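Side-chain contacts in 4-alpha-glucanotransferase (Streptococcus agalactiae, PDB 6M6T), which is an amylomaltase, also called disproportionating enzyme, of the 4-alpha-glucanotransferase family, with a TIM-barrel fold: residues M11-L16 against T69-F74; R27-F32 against K42-L47; F194-W199 against V287-Y292; Y281-G286 against D291-D296. All coordinates share one frame; numbering follows the deposited sequence.

Contact 1 (M11-L16 against T69-F74); sequences MHITSL and THLIDF
The bond from S15 N to H12 O, 2.8 Å long, closes a beta-turn whose two central residues, I13 and T14, are the ones that meet L71. Within this turn the backbone N of T14 sits 3.8 Å above one face of the H12 imidazole, toward its rim. L71 comes from a short 3-10 segment, residues 69-71, that ends with I72 N bonded to T69 O at 3.2 Å. Its forked end divides between the two turn residues. CD1 lies 3.8 Å from I13 CB and is nearly as close to I13 CG2, while CD2 faces T14 CG2 across 4.3 Å. The leucine and isoleucine side chains cross at about a right angle, and I13 offers L71 its branch point: with CG2 anti to the backbone N and CG1 beside it (chi1 -43°), the longer arm leads away from L71. I13 also packs on F25. A beta-branched residue suits this place because its bulk starts at CB. T14 likewise turns its methyl to the leucine, so the meeting is wholly apolar. Both segments are loops that follow strands of the (beta/alpha)8 barrel, 6-10 and 43-45, which are neighbours in the parallel sheet; the contact therefore joins two loops that follow adjacent strands, with the T14 side chain about 14 Å from the bound ASO. Farther along, D73 is the N-cap of helix 74-78, its OD2 bonded to L76 N and its OD1 to T24 OG1. The backbone N of D73 is bound by Q198 OE1 from helix 182-208.

Contact 2 (R27-F32 against K42-L47); sequences REAYAF and KFWQIL
W44, the residue that meets F32 and A29, is reached through K42 and F43, with K42 CG lying over the centre of the F43 ring. F43 itself turns to the other side of the sheet, where it packs edge-to-face on Y292. The tryptophan then swings out to the helix: its CG is anti to the backbone N (chi1 -173°), which carries the broad indole across to segment 27-32. F32 CD2 rests 3.3 Å above the indole plane, over its centre, and its closest approach is 3.4 Å to W44 CE2. The F32 ring and the six-membered ring of W44 meet obliquely, planes at 43° and centroids 4.4 Å apart. A29 has only a methyl to offer, and its CB stands 4.4 Å from W44 CH2; so small a residue suits a place beside a large ring. W44 NE1 is hydrogen-bonded to M11 O, which satisfies the one polar atom of this buried indole. Q45 points back across the sheet, its OE1 bonded to Y392 OH. Next, I46 puts CG2 3.6 Å above the opposite face of W44, toward the rim, so F32 and I46 cover the two faces. Helix 27-38 is the crossover of a beta-alpha-beta unit between parallel strands 6-10 and 43-45, and here it packs on that sheet beside helix 182-208, where A29 touches L202.

Contact 3 (F194-W199 against V287-Y292); sequences FFYKQW and VKMYDY
M289 reaches from the end of helix 277-289 between two aromatic residues of helix 182-208, Y196 and W199, and this is the close-packed part of the contact. Its side chain is bent at both chi2 and chi3 (the latter -54°), which folds the terminal methyl back over the indole. CE lies 3.6 Å from the centroid of the five-membered ring of W199 and 22° off the normal, a CH-pi contact over the face. The sulfur serves both rings obliquely: SD is 3.7 Å from Y196 CE2 and 4.4 Å from the same W199 centroid, giving two Met-aromatic contacts. Flexible and polarisable, methionine suits a slot between rings of different tilt. The tyrosine crosses it at about a right angle and has its OH bonded to V65 O. In the same close-packed part W199 NE1 donates to M289 O at 3.3 Å, but the N-H...O angle of 135° makes the bond weak.

Beyond the methionine the fit is looser. Y290, the first residue past the helix to leave helical backbone angles, comes only to 4.1 Å between its CD1 and W199 CZ2; its own ring is covered on one face by M289 CB. K288 lies on the solvent side. D291 is partly exposed, and its OD2 is bonded to I213 N. The chemistry is thus that of a thioether held between two aromatic rings: cohesion should come mainly from dispersion and weakly polarised C-H groups, the lone indole bond probably adding little strength.

Contact 4 (Y281-G286 against D291-D296); sequences YRIQSG and DYLRID. With ASO (1,5-anhydro-D-glucitol), chain I.
The flat group at the glycan pocket is the carboxylate of D296, at the end of the strand through which L293 packs on I283 and G286. One of its oxygens, OD2, is covalently joined to C1 of ASO (1,5-anhydro-D-glucitol) at 1.5 Å; the other, OD1, accepts a weak hydrogen bond of 3.2 Å from ASO O2. The carboxylate thus holds ASO at two adjacent positions, and D397 adds a further hydrogen bond to it. Between helix and strand no flat group takes part: the meeting is aliphatic. L293 has CG anti to its backbone N (chi1 -169°), which extends the side chain to the helix, and there its two methyls part. CD1 settles 3.8 Å from G286 CA, on bare backbone, since glycine presents no side chain in between. CD2 meets the tip of I283, CD1, also at 3.8 Å, the two chains crossing obliquely. I283 leans as well on I331 and L335 of helix 324-335, so a long branched residue suits its place between elements. On the sheet's other side R294 forms a salt bridge with D216. Helix 277-289 is followed, after a short turn, by parallel strand 292-295. The bond to C1 is consistent with a covalent adduct of D296 with ASO, and D296, just past the C-terminal end of that strand, lies where TIM barrels characteristically place their active-site residues.

Overall arrangement
The four contacts belong to the parallel barrel, its helices and the loops after its strands. Along the chain, contact 2 falls within the span that contact 1 brackets, and contacts 3 and 4 follow, ending on overlapping residues. Contacts 1 and 2 have centres about 10 Å apart and are joined by backbone bonding of M11 to Q45. The centre of contact 3 lies about 13 Å from each of theirs, touching the first through Q198 and the second through I46, and about 11 Å from that of contact 4, with which it shares helix 277-289. Contacts 1 and 4, centres about 20 Å apart, do not touch. Strands 43-45 and 292-295 of contacts 2 and 4 flank strand 212-217; contact 4 holds D296 of the glycan pocket, while contacts 2 and 3 pack helices of the same barrel.

Contact 1 (M11-L16 against T69-F74)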
# COMPACT_ATOMS: atom_id res chain seq x y z
N MET A 11 10.23 1.02 -0.46
CA MET A 11 10.32 0.61 0.94
C MET A 11 9.12 1.13 1.71
O MET A 11 8.92 2.35 1.83
CB MET A 11 11.59 1.12 1.59
CG MET A 11 12.16 0.10 2.50
SD MET A 11 13.20 0.84 3.73
CE MET A 11 13.63 -0.69 4.50
N HIS A 12 8.37 0.22 2.31
CA HIS A 12 7.23 0.66 3.08
C HIS A 12 7.69 1.20 4.43
O HIS A 12 8.69 0.76 5.00
CB HIS A 12 6.25 -0.49 3.29
CG HIS A 12 4.90 -0.04 3.73
ND1 HIS A 12 3.97 -0.90 4.25
CD2 HIS A 12 4.33 1.18 3.72
CE1 HIS A 12 2.87 -0.23 4.55
NE2 HIS A 12 3.06 1.04 4.23
N ILE A 13 6.93 2.18 4.93
CA ILE A 13 7.11 2.71 6.27
C ILE A 13 7.28 1.60 7.30
O ILE A 13 7.93 1.80 8.33
CB ILE A 13 5.91 3.61 6.61
CG1 ILE A 13 5.56 4.49 5.40
CG2 ILE A 13 6.19 4.41 7.88
CD1 ILE A 13 6.36 5.72 5.29
N THR A 14 6.71 0.42 7.07
CA THR A 14 6.83 -0.61 8.10
C THR A 14 8.26 -1.14 8.17
O THR A 14 8.72 -1.51 9.25
CB THR A 14 5.82 -1.75 7.88
OG1 THR A 14 6.28 -2.69 6.90
CG2 THR A 14 4.50 -1.19 7.43
N SER A 15 8.99 -1.13 7.06
CA SER A 15 10.31 -1.76 7.01
C SER A 15 11.43 -0.88 7.58
O SER A 15 12.55 -1.37 7.75
CB SER A 15 10.65 -2.17 5.58
OG SER A 15 9.54 -2.72 4.91
N LEU A 16 11.16 0.39 7.86
CA LEU A 16 12.11 1.25 8.55
C LEU A 16 12.55 0.57 9.84
O LEU A 16 11.85 -0.31 10.34
CB LEU A 16 11.48 2.61 8.85
CG LEU A 16 11.53 3.72 7.80
CD1 LEU A 16 11.18 3.24 6.38
CD2 LEU A 16 10.58 4.81 8.22
N THR A 69 -2.75 2.98 12.39
CA THR A 69 -2.25 3.63 13.59
C THR A 69 -0.93 3.05 14.09
O THR A 69 -0.28 3.68 14.92
CB THR A 69 -3.28 3.56 14.69
OG1 THR A 69 -3.06 4.65 15.57
CG2 THR A 69 -3.16 2.22 15.45
N HIS A 70 -0.53 1.87 13.60
CA HIS A 70 0.74 1.30 14.05
C HIS A 70 1.93 2.17 13.67
O HIS A 70 3.00 2.02 14.25
CB HIS A 70 0.92 -0.10 13.47
CG HIS A 70 -0.04 -1.10 14.03
ND1 HIS A 70 -0.08 -2.41 13.60
CD2 HIS A 70 -0.98 -0.99 15.00
CE1 HIS A 70 -1.01 -3.06 14.28
NE2 HIS A 70 -1.57 -2.22 15.13
N LEU A 71 1.77 3.06 12.70
CA LEU A 71 2.88 3.84 12.19
C LEU A 71 3.07 5.14 12.95
O LEU A 71 4.03 5.86 12.65
CB LEU A 71 2.69 4.12 10.70
CG LEU A 71 2.37 2.90 9.84
CD1 LEU A 71 2.52 3.22 8.36
CD2 LEU A 71 3.27 1.76 10.24
N ILE A 72 2.21 5.45 13.92
CA ILE A 72 2.42 6.64 14.74
C ILE A 72 3.67 6.46 15.60
O ILE A 72 3.93 5.37 16.14
CB ILE A 72 1.17 6.92 15.59
CG1 ILE A 72 0.21 7.79 14.78
CG2 ILE A 72 1.54 7.61 16.90
CD1 ILE A 72 -1.09 8.01 15.46
N ASP A 73 4.47 7.52 15.70
CA ASP A 73 5.75 7.44 16.39
C ASP A 73 5.59 7.91 17.82
O ASP A 73 5.11 9.02 18.07
CB ASP A 73 6.82 8.27 15.69
CG ASP A 73 8.19 8.10 16.34
OD1 ASP A 73 8.66 6.94 16.47
OD2 ASP A 73 8.78 9.13 16.72
N PHE A 74 6.02 7.06 18.76
CA PHE A 74 5.97 7.46 20.15
C PHE A 74 6.95 8.59 20.46
O PHE A 74 6.66 9.43 21.31
CB PHE A 74 6.24 6.24 21.04
CG PHE A 74 5.13 5.24 21.03
CD1 PHE A 74 3.87 5.59 20.57
CD2 PHE A 74 5.35 3.95 21.48
CE1 PHE A 74 2.84 4.67 20.56
CE2 PHE A 74 4.32 3.02 21.47
CZ PHE A 74 3.06 3.39 21.01

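Contact 2 (R27-F32 against K42-L47)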
# COMPACT_ATOMS: atom_id res chain seq x y z
N ARG A 27 12.05 9.32 13.48
CA ARG A 27 13.34 9.85 13.07
C ARG A 27 13.91 9.07 11.90
O ARG A 27 14.40 9.67 10.93
CB ARG A 27 14.31 9.87 14.26
CG ARG A 27 15.02 11.22 14.36
CD ARG A 27 16.16 11.23 15.36
NE ARG A 27 15.78 11.94 16.58
CZ ARG A 27 16.52 12.00 17.68
NH1 ARG A 27 17.70 11.40 17.72
NH2 ARG A 27 16.08 12.67 18.74
N GLU A 28 13.82 7.74 11.93
CA GLU A 28 14.44 6.96 10.87
C GLU A 28 13.76 7.18 9.52
O GLU A 28 14.40 6.99 8.48
CB GLU A 28 14.47 5.48 11.24
CG GLU A 28 15.76 5.04 11.93
CD GLU A 28 15.69 5.13 13.46
OE1 GLU A 28 16.51 4.45 14.14
OE2 GLU A 28 14.83 5.86 13.99
N ALA A 29 12.50 7.62 9.50
CA ALA A 29 11.89 8.03 8.25
C ALA A 29 12.61 9.24 7.65
O ALA A 29 12.87 9.29 6.43
CB ALA A 29 10.41 8.35 8.47
N TYR A 30 12.90 10.24 8.49
CA TYR A 30 13.65 11.41 8.04
C TYR A 30 15.08 11.04 7.64
O TYR A 30 15.63 11.61 6.70
CB TYR A 30 13.67 12.49 9.13
CG TYR A 30 12.30 12.99 9.55
CD1 TYR A 30 11.58 12.36 10.56
CD2 TYR A 30 11.72 14.09 8.92
CE1 TYR A 30 10.32 12.80 10.93
CE2 TYR A 30 10.46 14.54 9.29
CZ TYR A 30 9.76 13.89 10.29
OH TYR A 30 8.50 14.34 10.65
N ALA A 31 15.67 10.05 8.33
CA ALA A 31 16.96 9.54 7.90
C ALA A 31 16.87 8.88 6.53
O ALA A 31 17.78 9.03 5.70
CB ALA A 31 17.51 8.56 8.94
N PHE A 32 15.77 8.16 6.27
CA PHE A 32 15.57 7.55 4.96
C PHE A 32 15.44 8.60 3.87
O PHE A 32 15.97 8.44 2.76
CB PHE A 32 14.33 6.66 4.97
CG PHE A 32 14.28 5.72 3.82
CD1 PHE A 32 15.04 4.57 3.82
CD2 PHE A 32 13.49 5.99 2.72
CE1 PHE A 32 15.03 3.72 2.74
CE2 PHE A 32 13.46 5.12 1.65
CZ PHE A 32 14.22 3.98 1.67
N LYS A 42 14.82 10.26 -6.74
CA LYS A 42 13.66 11.12 -6.94
C LYS A 42 12.45 10.65 -6.16
O LYS A 42 11.72 11.48 -5.61
CB LYS A 42 13.30 11.20 -8.44
CG LYS A 42 12.10 12.07 -8.73
CD LYS A 42 12.48 13.43 -9.24
CE LYS A 42 11.26 14.21 -9.70
NZ LYS A 42 10.50 13.38 -10.66
N PHE A 43 12.26 9.34 -6.04
CA PHE A 43 11.00 8.80 -5.54
C PHE A 43 11.21 7.87 -4.35
O PHE A 43 12.19 7.12 -4.30
CB PHE A 43 10.23 8.05 -6.65
CG PHE A 43 9.82 8.93 -7.79
CD1 PHE A 43 8.98 10.01 -7.58
CD2 PHE A 43 10.30 8.71 -9.06
CE1 PHE A 43 8.61 10.85 -8.63
CE2 PHE A 43 9.95 9.54 -10.12
CZ PHE A 43 9.11 10.61 -9.90
N TRP A 44 10.27 7.94 -3.41
CA TRP A 44 10.06 6.95 -2.36
C TRP A 44 8.69 6.34 -2.63
O TRP A 44 7.68 7.05 -2.53
CB TRP A 44 10.11 7.59 -0.96
CG TRP A 44 10.08 6.61 0.18
CD1 TRP A 44 9.95 5.27 0.08
CD2 TRP A 44 10.21 6.90 1.59
NE1 TRP A 44 9.97 4.69 1.34
CE2 TRP A 44 10.14 5.68 2.28
CE3 TRP A 44 10.38 8.08 2.33
CZ2 TRP A 44 10.23 5.59 3.66
CZ3 TRP A 44 10.45 7.98 3.71
CH2 TRP A 44 10.37 6.74 4.35
N GLN A 45 8.65 5.06 -3.00
CA GLN A 45 7.38 4.35 -3.11
C GLN A 45 7.12 3.60 -1.81
O GLN A 45 7.95 2.79 -1.37
CB GLN A 45 7.36 3.38 -4.29
CG GLN A 45 5.97 2.78 -4.56
CD GLN A 45 5.83 2.18 -5.96
OE1 GLN A 45 6.75 2.24 -6.79
NE2 GLN A 45 4.68 1.60 -6.24
N ILE A 46 5.98 3.86 -1.20
CA ILE A 46 5.52 3.12 -0.04
C ILE A 46 4.33 2.24 -0.44
O ILE A 46 3.82 2.31 -1.57
CB ILE A 46 5.16 4.06 1.14
CG1 ILE A 46 4.15 5.11 0.67
CG2 ILE A 46 6.42 4.75 1.68
CD1 ILE A 46 3.23 5.62 1.74
N LEU A 47 3.90 1.38 0.50
CA LEU A 47 2.66 0.62 0.38
C LEU A 47 1.51 1.52 0.83
O LEU A 47 1.69 2.73 1.02
CB LEU A 47 2.80 -0.68 1.17
CG LEU A 47 3.91 -1.62 0.70
CD1 LEU A 47 3.49 -3.06 0.95
CD2 LEU A 47 4.29 -1.45 -0.76

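Contact 3 (F194-W199 against V287-Y292)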
# COMPACT_ATOMS: atom_id res chain seq x y z
N PHE A 194 -3.38 12.39 14.92
CA PHE A 194 -1.95 12.14 15.08
C PHE A 194 -1.33 11.66 13.79
O PHE A 194 -0.31 12.18 13.33
CB PHE A 194 -1.72 11.09 16.16
CG PHE A 194 -1.95 11.59 17.53
CD1 PHE A 194 -1.66 12.91 17.85
CD2 PHE A 194 -2.43 10.75 18.50
CE1 PHE A 194 -1.87 13.38 19.11
CE2 PHE A 194 -2.64 11.21 19.76
CZ PHE A 194 -2.35 12.53 20.08
N PHE A 195 -1.92 10.60 13.23
CA PHE A 195 -1.47 10.07 11.95
C PHE A 195 -1.25 11.19 10.95
O PHE A 195 -0.16 11.34 10.41
CB PHE A 195 -2.50 9.09 11.38
CG PHE A 195 -1.96 8.26 10.27
CD1 PHE A 195 -1.98 8.72 8.96
CD2 PHE A 195 -1.38 7.01 10.54
CE1 PHE A 195 -1.46 7.94 7.93
CE2 PHE A 195 -0.87 6.23 9.52
CZ PHE A 195 -0.91 6.69 8.21
N TYR A 196 -2.30 11.97 10.68
CA TYR A 196 -2.19 12.92 9.59
C TYR A 196 -1.18 14.02 9.91
O TYR A 196 -0.41 14.41 9.03
CB TYR A 196 -3.57 13.49 9.25
CG TYR A 196 -4.27 12.60 8.27
CD1 TYR A 196 -4.64 11.31 8.63
CD2 TYR A 196 -4.55 13.04 6.97
CE1 TYR A 196 -5.28 10.46 7.74
CE2 TYR A 196 -5.19 12.20 6.06
CZ TYR A 196 -5.55 10.91 6.46
OH TYR A 196 -6.18 10.06 5.58
N LYS A 197 -1.16 14.52 11.15
CA LYS A 197 -0.16 15.52 11.55
C LYS A 197 1.27 15.03 11.28
O LYS A 197 2.05 15.70 10.58
CB LYS A 197 -0.37 15.87 13.03
CG LYS A 197 0.35 17.11 13.55
CD LYS A 197 1.07 16.79 14.87
CE LYS A 197 1.06 17.97 15.84
NZ LYS A 197 1.49 19.22 15.16
N GLN A 198 1.59 13.83 11.77
CA GLN A 198 2.93 13.27 11.59
C GLN A 198 3.22 12.96 10.12
O GLN A 198 4.30 13.30 9.60
CB GLN A 198 3.09 12.01 12.45
CG GLN A 198 2.73 12.31 13.90
CD GLN A 198 3.45 11.46 14.92
OE1 GLN A 198 3.87 10.34 14.64
NE2 GLN A 198 3.58 11.99 16.13
N TRP A 199 2.26 12.34 9.43
CA TRP A 199 2.48 11.97 8.04
C TRP A 199 2.72 13.19 7.17
O TRP A 199 3.58 13.18 6.30
CB TRP A 199 1.30 11.17 7.48
CG TRP A 199 1.36 11.25 6.00
CD1 TRP A 199 0.67 12.10 5.18
CD2 TRP A 199 2.25 10.53 5.16
NE1 TRP A 199 1.06 11.92 3.87
CE2 TRP A 199 2.04 10.96 3.84
CE3 TRP A 199 3.21 9.54 5.40
CZ2 TRP A 199 2.75 10.44 2.77
CZ3 TRP A 199 3.90 9.02 4.34
CH2 TRP A 199 3.67 9.47 3.04
N VAL A 287 -4.29 12.07 -4.41
CA VAL A 287 -3.38 13.09 -4.90
C VAL A 287 -3.09 14.17 -3.86
O VAL A 287 -2.15 14.95 -4.02
CB VAL A 287 -3.93 13.71 -6.19
CG1 VAL A 287 -4.37 12.60 -7.16
CG2 VAL A 287 -5.09 14.65 -5.88
N LYS A 288 -3.89 14.29 -2.79
CA LYS A 288 -3.40 15.11 -1.69
C LYS A 288 -2.52 14.31 -0.72
O LYS A 288 -1.57 14.86 -0.15
CB LYS A 288 -4.55 15.78 -0.93
CG LYS A 288 -4.02 16.84 0.07
CD LYS A 288 -5.06 17.38 1.06
CE LYS A 288 -4.38 18.12 2.25
NZ LYS A 288 -4.82 19.54 2.42
N MET A 289 -2.81 13.03 -0.53
CA MET A 289 -2.00 12.24 0.39
C MET A 289 -0.59 12.04 -0.15
O MET A 289 0.34 11.83 0.63
CB MET A 289 -2.66 10.88 0.65
CG MET A 289 -3.58 10.85 1.88
SD MET A 289 -2.75 11.03 3.49
CE MET A 289 -1.49 9.74 3.45
N TYR A 290 -0.42 12.11 -1.46
CA TYR A 290 0.83 11.71 -2.08
C TYR A 290 1.25 12.74 -3.11
O TYR A 290 0.60 13.78 -3.29
CB TYR A 290 0.69 10.32 -2.69
CG TYR A 290 0.12 9.33 -1.70
CD1 TYR A 290 0.77 9.06 -0.50
CD2 TYR A 290 -1.09 8.70 -1.95
CE1 TYR A 290 0.25 8.15 0.41
CE2 TYR A 290 -1.62 7.80 -1.03
CZ TYR A 290 -0.94 7.53 0.14
OH TYR A 290 -1.48 6.62 1.03
N ASP A 291 2.37 12.46 -3.76
CA ASP A 291 2.82 13.22 -4.93
C ASP A 291 2.54 12.46 -6.23
O ASP A 291 2.28 13.08 -7.27
CB ASP A 291 4.32 13.53 -4.82
CG ASP A 291 4.71 14.16 -3.46
OD1 ASP A 291 4.30 15.31 -3.18
OD2 ASP A 291 5.46 13.51 -2.69
N TYR A 292 2.57 11.13 -6.18
CA TYR A 292 2.25 10.29 -7.32
C TYR A 292 1.42 9.13 -6.80
O TYR A 292 1.86 8.42 -5.89
CB TYR A 292 3.52 9.77 -8.01
CG TYR A 292 4.03 10.67 -9.10
CD1 TYR A 292 4.76 11.81 -8.81
CD2 TYR A 292 3.78 10.39 -10.44
CE1 TYR A 292 5.21 12.65 -9.80
CE2 TYR A 292 4.23 11.22 -11.45
CZ TYR A 292 4.95 12.35 -11.12
OH TYR A 292 5.40 13.18 -12.13

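Contact 4 (Y281-G286 against D291-D296)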
# COMPACT_ATOMS: atom_id res chain seq x y z
N TYR A 281 -13.65 11.18 -5.15
CA TYR A 281 -13.21 11.50 -3.80
C TYR A 281 -11.98 10.68 -3.40
O TYR A 281 -11.02 11.22 -2.80
CB TYR A 281 -14.39 11.30 -2.85
CG TYR A 281 -14.07 10.96 -1.42
CD1 TYR A 281 -13.76 11.95 -0.50
CD2 TYR A 281 -14.13 9.64 -0.99
CE1 TYR A 281 -13.49 11.63 0.82
CE2 TYR A 281 -13.87 9.32 0.32
CZ TYR A 281 -13.55 10.31 1.23
OH TYR A 281 -13.29 9.96 2.54
N ARG A 282 -11.96 9.40 -3.74
CA ARG A 282 -10.79 8.57 -3.46
C ARG A 282 -9.54 9.15 -4.13
O ARG A 282 -8.52 9.39 -3.47
CB ARG A 282 -11.03 7.14 -3.93
CG ARG A 282 -11.91 6.29 -3.01
CD ARG A 282 -11.61 4.80 -3.17
NE ARG A 282 -10.31 4.44 -2.62
CZ ARG A 282 -9.83 3.21 -2.60
NH1 ARG A 282 -10.55 2.21 -3.11
NH2 ARG A 282 -8.63 2.96 -2.08
N ILE A 283 -9.63 9.39 -5.45
CA ILE A 283 -8.51 9.91 -6.24
C ILE A 283 -8.08 11.28 -5.74
O ILE A 283 -6.88 11.59 -5.70
CB ILE A 283 -8.89 9.96 -7.73
CG1 ILE A 283 -9.13 8.56 -8.30
CG2 ILE A 283 -7.81 10.64 -8.52
CD1 ILE A 283 -7.86 7.77 -8.55
N GLN A 284 -9.05 12.12 -5.36
CA GLN A 284 -8.72 13.46 -4.88
C GLN A 284 -7.93 13.40 -3.58
O GLN A 284 -6.88 14.05 -3.43
CB GLN A 284 -10.01 14.28 -4.71
CG GLN A 284 -9.81 15.78 -4.62
CD GLN A 284 -11.09 16.58 -4.79
OE1 GLN A 284 -11.88 16.74 -3.84
NE2 GLN A 284 -11.30 17.11 -5.99
N SER A 285 -8.39 12.58 -2.64
CA SER A 285 -7.65 12.48 -1.39
C SER A 285 -6.35 11.71 -1.58
O SER A 285 -5.46 11.82 -0.73
CB SER A 285 -8.53 11.84 -0.32
OG SER A 285 -8.27 10.46 -0.21
N GLY A 286 -6.21 10.96 -2.67
CA GLY A 286 -4.97 10.26 -2.96
C GLY A 286 -3.90 11.21 -3.46
O GLY A 286 -2.74 11.19 -3.01
N ASP A 291 2.37 12.46 -3.76
CA ASP A 291 2.82 13.22 -4.93
C ASP A 291 2.54 12.46 -6.23
O ASP A 291 2.28 13.08 -7.27
CB ASP A 291 4.32 13.53 -4.82
CG ASP A 291 4.71 14.16 -3.46
OD1 ASP A 291 4.30 15.31 -3.18
OD2 ASP A 291 5.46 13.51 -2.69
N TYR A 292 2.57 11.13 -6.18
CA TYR A 292 2.25 10.29 -7.32
C TYR A 292 1.42 9.13 -6.80
O TYR A 292 1.86 8.42 -5.89
CB TYR A 292 3.52 9.77 -8.01
CG TYR A 292 4.03 10.67 -9.10
CD1 TYR A 292 4.76 11.81 -8.81
CD2 TYR A 292 3.78 10.39 -10.44
CE1 TYR A 292 5.21 12.65 -9.80
CE2 TYR A 292 4.23 11.22 -11.45
CZ TYR A 292 4.95 12.35 -11.12
OH TYR A 292 5.40 13.18 -12.13
N LEU A 293 0.25 8.92 -7.37
CA LEU A 293 -0.64 7.85 -6.94
C LEU A 293 -0.53 6.65 -7.88
O LEU A 293 -0.56 6.80 -9.10
CB LEU A 293 -2.09 8.33 -6.89
CG LEU A 293 -3.09 7.39 -6.21
CD1 LEU A 293 -2.99 7.50 -4.67
CD2 LEU A 293 -4.51 7.68 -6.71
N ARG A 294 -0.45 5.47 -7.29
CA ARG A 294 -0.30 4.21 -8.00
C ARG A 294 -1.57 3.41 -7.76
O ARG A 294 -1.78 2.90 -6.65
CB ARG A 294 0.93 3.46 -7.49
CG ARG A 294 1.05 2.04 -7.98
CD ARG A 294 1.43 1.12 -6.83
NE ARG A 294 2.16 -0.07 -7.27
CZ ARG A 294 1.73 -1.32 -7.12
NH1 ARG A 294 2.49 -2.33 -7.55
NH2 ARG A 294 0.55 -1.57 -6.54
N ILE A 295 -2.43 3.31 -8.78
CA ILE A 295 -3.67 2.58 -8.60
C ILE A 295 -3.40 1.09 -8.81
O ILE A 295 -2.96 0.68 -9.89
CB ILE A 295 -4.80 3.10 -9.51
CG1 ILE A 295 -6.09 2.33 -9.23
CG2 ILE A 295 -4.46 2.99 -10.98
CD1 ILE A 295 -6.41 2.09 -7.72
N ASP A 296 -3.61 0.30 -7.76
CA ASP A 296 -3.34 -1.13 -7.84
C ASP A 296 -4.35 -1.80 -8.75
O ASP A 296 -5.48 -1.32 -8.91
CB ASP A 296 -3.40 -1.77 -6.45
CG ASP A 296 -2.93 -3.21 -6.47
OD1 ASP A 296 -2.13 -3.54 -7.36
OD2 ASP A 296 -3.34 -4.04 -5.62
C1 ASO I . -3.35 -5.49 -5.40
C2 ASO I . -2.10 -6.02 -4.66
C3 ASO I . -2.31 -7.49 -4.27
C4 ASO I . -3.56 -7.58 -3.38
C5 ASO I . -4.74 -7.01 -4.11
C6 ASO I . -5.91 -6.87 -3.13
O2 ASO I . -0.92 -5.87 -5.47
O3 ASO I . -1.12 -8.00 -3.56
O4 ASO I . -3.84 -8.94 -2.97
O5 ASO I . -4.48 -5.67 -4.53
O6 ASO I . -6.67 -5.69 -3.44